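Local coordinates for protein probable acrylyl-CoA reductase AcuI (Escherichia coli, PDB 1O89) that probably catalyses the NADPH-dependent reduction of acrylyl-CoA to propanoyl-CoA, at residues V216-R219 against D220-A223; A305-P308 against E309-T313. All coordinates share one frame; numbering follows the deposited sequence.

Contact 1: residues V216-R219 against D220-A223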
loop_
_atom_site.group_PDB
_atom_site.type_symbol
_atom_site.label_atom_id
_atom_site.label_comp_id
_atom_site.label_asym_id
_atom_site.label_seq_id
_atom_site.Cartn_x
_atom_site.Cartn_y
_atom_site.Cartn_z
ATOM N N VAL A 216 -24.245 6.410 -7.030
ATOM C CA VAL A 216 -24.029 6.801 -5.647
ATOM C C VAL A 216 -24.574 5.746 -4.679
ATOM O O VAL A 216 -25.763 5.433 -4.693
ATOM C CB VAL A 216 -24.690 8.156 -5.342
ATOM C CG1 VAL A 216 -24.441 8.562 -3.877
ATOM C CG2 VAL A 216 -24.203 9.241 -6.325
ATOM N N LEU A 217 -23.694 5.218 -3.833
ATOM C CA LEU A 217 -24.049 4.228 -2.827
ATOM C C LEU A 217 -24.116 4.857 -1.426
ATOM O O LEU A 217 -23.388 5.806 -1.141
ATOM C CB LEU A 217 -23.004 3.106 -2.851
ATOM C CG LEU A 217 -22.687 2.538 -4.240
ATOM C CD1 LEU A 217 -21.653 1.441 -4.154
ATOM C CD2 LEU A 217 -23.954 2.030 -4.913
ATOM N N PRO A 218 -24.979 4.340 -0.548
ATOM C CA PRO A 218 -24.990 4.777 0.856
ATOM C C PRO A 218 -23.800 4.242 1.669
ATOM O O PRO A 218 -23.313 3.138 1.407
ATOM C CB PRO A 218 -26.321 4.221 1.396
ATOM C CG PRO A 218 -26.671 3.077 0.505
ATOM C CD PRO A 218 -26.017 3.330 -0.823
ATOM N N ARG A 219 -23.344 5.027 2.646
ATOM C CA ARG A 219 -22.226 4.631 3.506
ATOM C C ARG A 219 -22.574 3.436 4.395
ATOM O O ARG A 219 -21.671 2.736 4.862
ATOM C CB ARG A 219 -21.773 5.805 4.388
ATOM C CG ARG A 219 -20.370 5.636 5.031
ATOM C CD ARG A 219 -20.308 6.041 6.515
ATOM N NE ARG A 219 -20.440 4.900 7.433
ATOM C CZ ARG A 219 -21.523 4.591 8.169
ATOM N NH1 ARG A 219 -22.640 5.316 8.126
ATOM N NH2 ARG A 219 -21.488 3.525 8.963
ATOM N N ASP A 220 -23.873 3.218 4.618
ATOM C CA ASP A 220 -24.368 2.126 5.462
ATOM C C ASP A 220 -24.041 0.736 4.912
ATOM O O ASP A 220 -23.934 -0.220 5.683
ATOM C CB ASP A 220 -25.888 2.254 5.671
ATOM C CG ASP A 220 -26.263 3.479 6.489
ATOM O OD1 ASP A 220 -25.340 4.167 6.980
ATOM O OD2 ASP A 220 -27.445 3.844 6.695
ATOM N N GLU A 221 -23.884 0.632 3.589
ATOM C CA GLU A 221 -23.541 -0.631 2.927
ATOM C C GLU A 221 -22.052 -0.953 3.049
ATOM O O GLU A 221 -21.631 -2.064 2.734
ATOM C CB GLU A 221 -23.911 -0.586 1.439
ATOM C CG GLU A 221 -25.399 -0.663 1.131
ATOM C CD GLU A 221 -25.722 -0.376 -0.331
ATOM O OE1 GLU A 221 -24.775 -0.245 -1.141
ATOM O OE2 GLU A 221 -26.925 -0.280 -0.671
ATOM N N PHE A 222 -21.263 0.022 3.489
ATOM C CA PHE A 222 -19.822 -0.136 3.643
ATOM C C PHE A 222 -19.446 -0.262 5.117
ATOM O O PHE A 222 -18.751 0.587 5.670
ATOM C CB PHE A 222 -19.101 1.046 2.985
ATOM C CG PHE A 222 -19.192 1.038 1.489
ATOM C CD1 PHE A 222 -20.325 1.511 0.853
ATOM C CD2 PHE A 222 -18.157 0.528 0.724
ATOM C CE1 PHE A 222 -20.424 1.489 -0.524
ATOM C CE2 PHE A 222 -18.237 0.509 -0.657
ATOM C CZ PHE A 222 -19.374 0.987 -1.284
ATOM N N ALA A 223 -19.928 -1.333 5.746
ATOM C CA ALA A 223 -19.697 -1.577 7.168
ATOM C C ALA A 223 -18.946 -2.899 7.346
ATOM O O ALA A 223 -17.787 -3.009 6.928
ATOM C CB ALA A 223 -21.014 -1.563 7.926
#
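F222 folds back over a tight turn onto L217 and P218 of strand 213-218. Its CG lies anti to the carbonyl carbon (chi1 -70°), which carries the ring back along the turn to P218 O and L217. Its CB lies 3.6 Å from R219 O, CD1 brings the ring edge to P218 O, CE1 reaches L217 CB, and CZ lies 3.7 Å from L217 CD1. P218 O is in the ring plane, so the phenyl presents its edge to the carbonyl. The buried F222 side chain also touches V244, K247 and V248 of helix 242-250 and V198 of strand 195-199. The backbone turns through F222 N to R219 O (3.1 Å) and through a weak bond of 3.4 Å from E221 N to P218 O. The extended E221 chain lies by the proline, with OE2 3.6 Å from P218 CG. R219, an NADP(+)-binding residue, bends its chain so that NH1 meets D220 OD1 at 3.2 Å. The guanidinium and carboxylate planes stand 73° apart, so this salt bridge joins one nitrogen to one oxygen. An aspartate so close probably offsets part of the positive charge that R219 brings to the cofactor site.

Contact 2: residues A305-P308 against E309-T313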
loop_
_atom_site.group_PDB
_atom_site.type_symbol
_atom_site.label_atom_id
_atom_site.label_comp_id
_atom_site.label_asym_id
_atom_site.label_seq_id
_atom_site.Cartn_x
_atom_site.Cartn_y
_atom_site.Cartn_z
ATOM N N ALA A 305 -4.297 21.693 -14.811
ATOM C CA ALA A 305 -4.602 21.005 -16.058
ATOM C C ALA A 305 -5.877 20.153 -16.003
ATOM O O ALA A 305 -6.528 19.980 -17.028
ATOM C CB ALA A 305 -3.411 20.151 -16.499
ATOM N N ASP A 306 -6.246 19.641 -14.826
ATOM C CA ASP A 306 -7.309 18.631 -14.730
ATOM C C ASP A 306 -8.581 19.036 -14.004
ATOM O O ASP A 306 -9.564 18.291 -14.028
ATOM C CB ASP A 306 -6.781 17.378 -14.046
ATOM C CG ASP A 306 -5.647 16.741 -14.797
ATOM O OD1 ASP A 306 -5.521 16.933 -16.036
ATOM O OD2 ASP A 306 -4.829 16.024 -14.205
ATOM N N LEU A 307 -8.571 20.180 -13.333
ATOM C CA LEU A 307 -9.772 20.645 -12.651
ATOM C C LEU A 307 -10.608 21.339 -13.712
ATOM O O LEU A 307 -10.079 22.203 -14.405
ATOM C CB LEU A 307 -9.419 21.616 -11.524
ATOM C CG LEU A 307 -9.995 21.394 -10.122
ATOM C CD1 LEU A 307 -9.931 19.964 -9.679
ATOM C CD2 LEU A 307 -9.262 22.301 -9.142
ATOM N N PRO A 308 -11.879 20.964 -13.882
ATOM C CA PRO A 308 -12.731 21.648 -14.869
ATOM C C PRO A 308 -12.984 23.107 -14.475
ATOM O O PRO A 308 -12.824 23.462 -13.309
ATOM C CB PRO A 308 -14.057 20.852 -14.849
ATOM C CG PRO A 308 -13.904 19.755 -13.845
ATOM C CD PRO A 308 -12.600 19.910 -13.148
ATOM N N GLU A 309 -13.378 23.934 -15.437
ATOM C CA GLU A 309 -13.708 25.337 -15.144
ATOM C C GLU A 309 -14.921 25.470 -14.221
ATOM O O GLU A 309 -14.948 26.350 -13.351
ATOM C CB GLU A 309 -13.925 26.144 -16.432
ATOM C CG GLU A 309 -12.647 26.424 -17.227
ATOM C CD GLU A 309 -11.488 26.922 -16.369
ATOM O OE1 GLU A 309 -11.388 28.153 -16.150
ATOM O OE2 GLU A 309 -10.672 26.083 -15.911
ATOM N N SER A 310 -15.899 24.582 -14.392
ATOM C CA SER A 310 -17.106 24.572 -13.557
ATOM C C SER A 310 -16.812 24.363 -12.068
ATOM O O SER A 310 -17.640 24.688 -11.211
ATOM C CB SER A 310 -18.080 23.489 -14.041
ATOM O OG SER A 310 -17.466 22.208 -14.046
ATOM N N PHE A 311 -15.637 23.817 -11.766
ATOM C CA PHE A 311 -15.212 23.635 -10.392
ATOM C C PHE A 311 -14.907 24.973 -9.682
ATOM O O PHE A 311 -15.181 25.113 -8.483
ATOM C CB PHE A 311 -13.985 22.723 -10.358
ATOM C CG PHE A 311 -13.446 22.502 -8.986
ATOM C CD1 PHE A 311 -14.010 21.546 -8.150
ATOM C CD2 PHE A 311 -12.386 23.262 -8.519
ATOM C CE1 PHE A 311 -13.511 21.345 -6.868
ATOM C CE2 PHE A 311 -11.883 23.067 -7.246
ATOM C CZ PHE A 311 -12.444 22.106 -6.422
ATOM N N TYR A 312 -14.329 25.935 -10.414
ATOM C CA TYR A 312 -13.930 27.234 -9.845
ATOM C C TYR A 312 -15.094 28.201 -9.673
ATOM O O TYR A 312 -15.073 29.031 -8.756
ATOM C CB TYR A 312 -12.865 27.925 -10.718
ATOM C CG TYR A 312 -11.555 27.183 -10.858
ATOM C CD1 TYR A 312 -10.553 27.301 -9.896
ATOM C CD2 TYR A 312 -11.312 26.375 -11.962
ATOM C CE1 TYR A 312 -9.342 26.616 -10.027
ATOM C CE2 TYR A 312 -10.116 25.692 -12.105
ATOM C CZ TYR A 312 -9.131 25.813 -11.134
ATOM O OH TYR A 312 -7.941 25.133 -11.261
ATOM N N THR A 313 -16.095 28.119 -10.557
ATOM C CA THR A 313 -17.241 29.038 -10.509
ATOM C C THR A 313 -18.228 28.705 -9.389
ATOM O O THR A 313 -19.191 29.443 -9.194
ATOM C CB THR A 313 -18.025 29.120 -11.893
ATOM O OG1 THR A 313 -18.710 27.839 -12.222
ATOM C CG2 THR A 313 -17.054 29.362 -13.051
HETATM O O HOH W 1 -7.998 24.111 -13.649
#
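Helix 293-306 ends in a bend through L307 and P308 that leads into the short helical turn 309-312, and the contact joins the two sides of this bend. P308 O accepts a hydrogen bond from F311 N at 3.2 Å (N-H...O 146°), three residues on. L307, the first residue to leave helical backbone angles, turns its side chain onto F311: CD2 lies 3.3 Å from F311 CE2, CG is 3.4 Å from F311 CD2, and CD1 sits over the centre of the ring face. F311 has CG anti to its backbone N (chi1 178°), which swings the ring back beneath the leucine. Both side chains also touch T183 on helix 179-190, the helix that follows the first strand of the parallel nucleotide-binding sheet, so the bend is packed against the Rossmann-type domain. An alanine in place of F311 would probably take away the ring face under L307 CD1 and the ring atoms beside CD2, opening a gap next to T183. From Y312, the OH approaches L307 CD2 to 3.8 Å, and CD2 of the ring is 3.5 Å from P308 O. A water in the plane of the Y312 ring, at its edge, bonds to Y312 OH (2.6 Å) and L307 O (2.9 Å), bridging the phenol to the backbone ahead of the proline, while K141 makes a cation-pi contact with the same ring.

How the contacts relate
Contact 1 comes first along the chain and closes before contact 2 opens; their centres are 28 Å apart, their nearest atoms about 16 Å, and they do not touch. Contact 1 lies on strand 213-218, an outermost strand of the six-stranded parallel sheet, and the turn after it, at the surface. Contact 2 follows the strand at the opposite edge of that sheet within this chain, 282-285, by way of helix 293-306, and leads towards strand 317-319, which pairs with 340-343 in the mixed sheet. Contact 1 holds an NADP(+)-binding arginine close to G200 of the same site, whereas contact 2 lies where the chain passes from the nucleotide-binding sheet back to the other sheet.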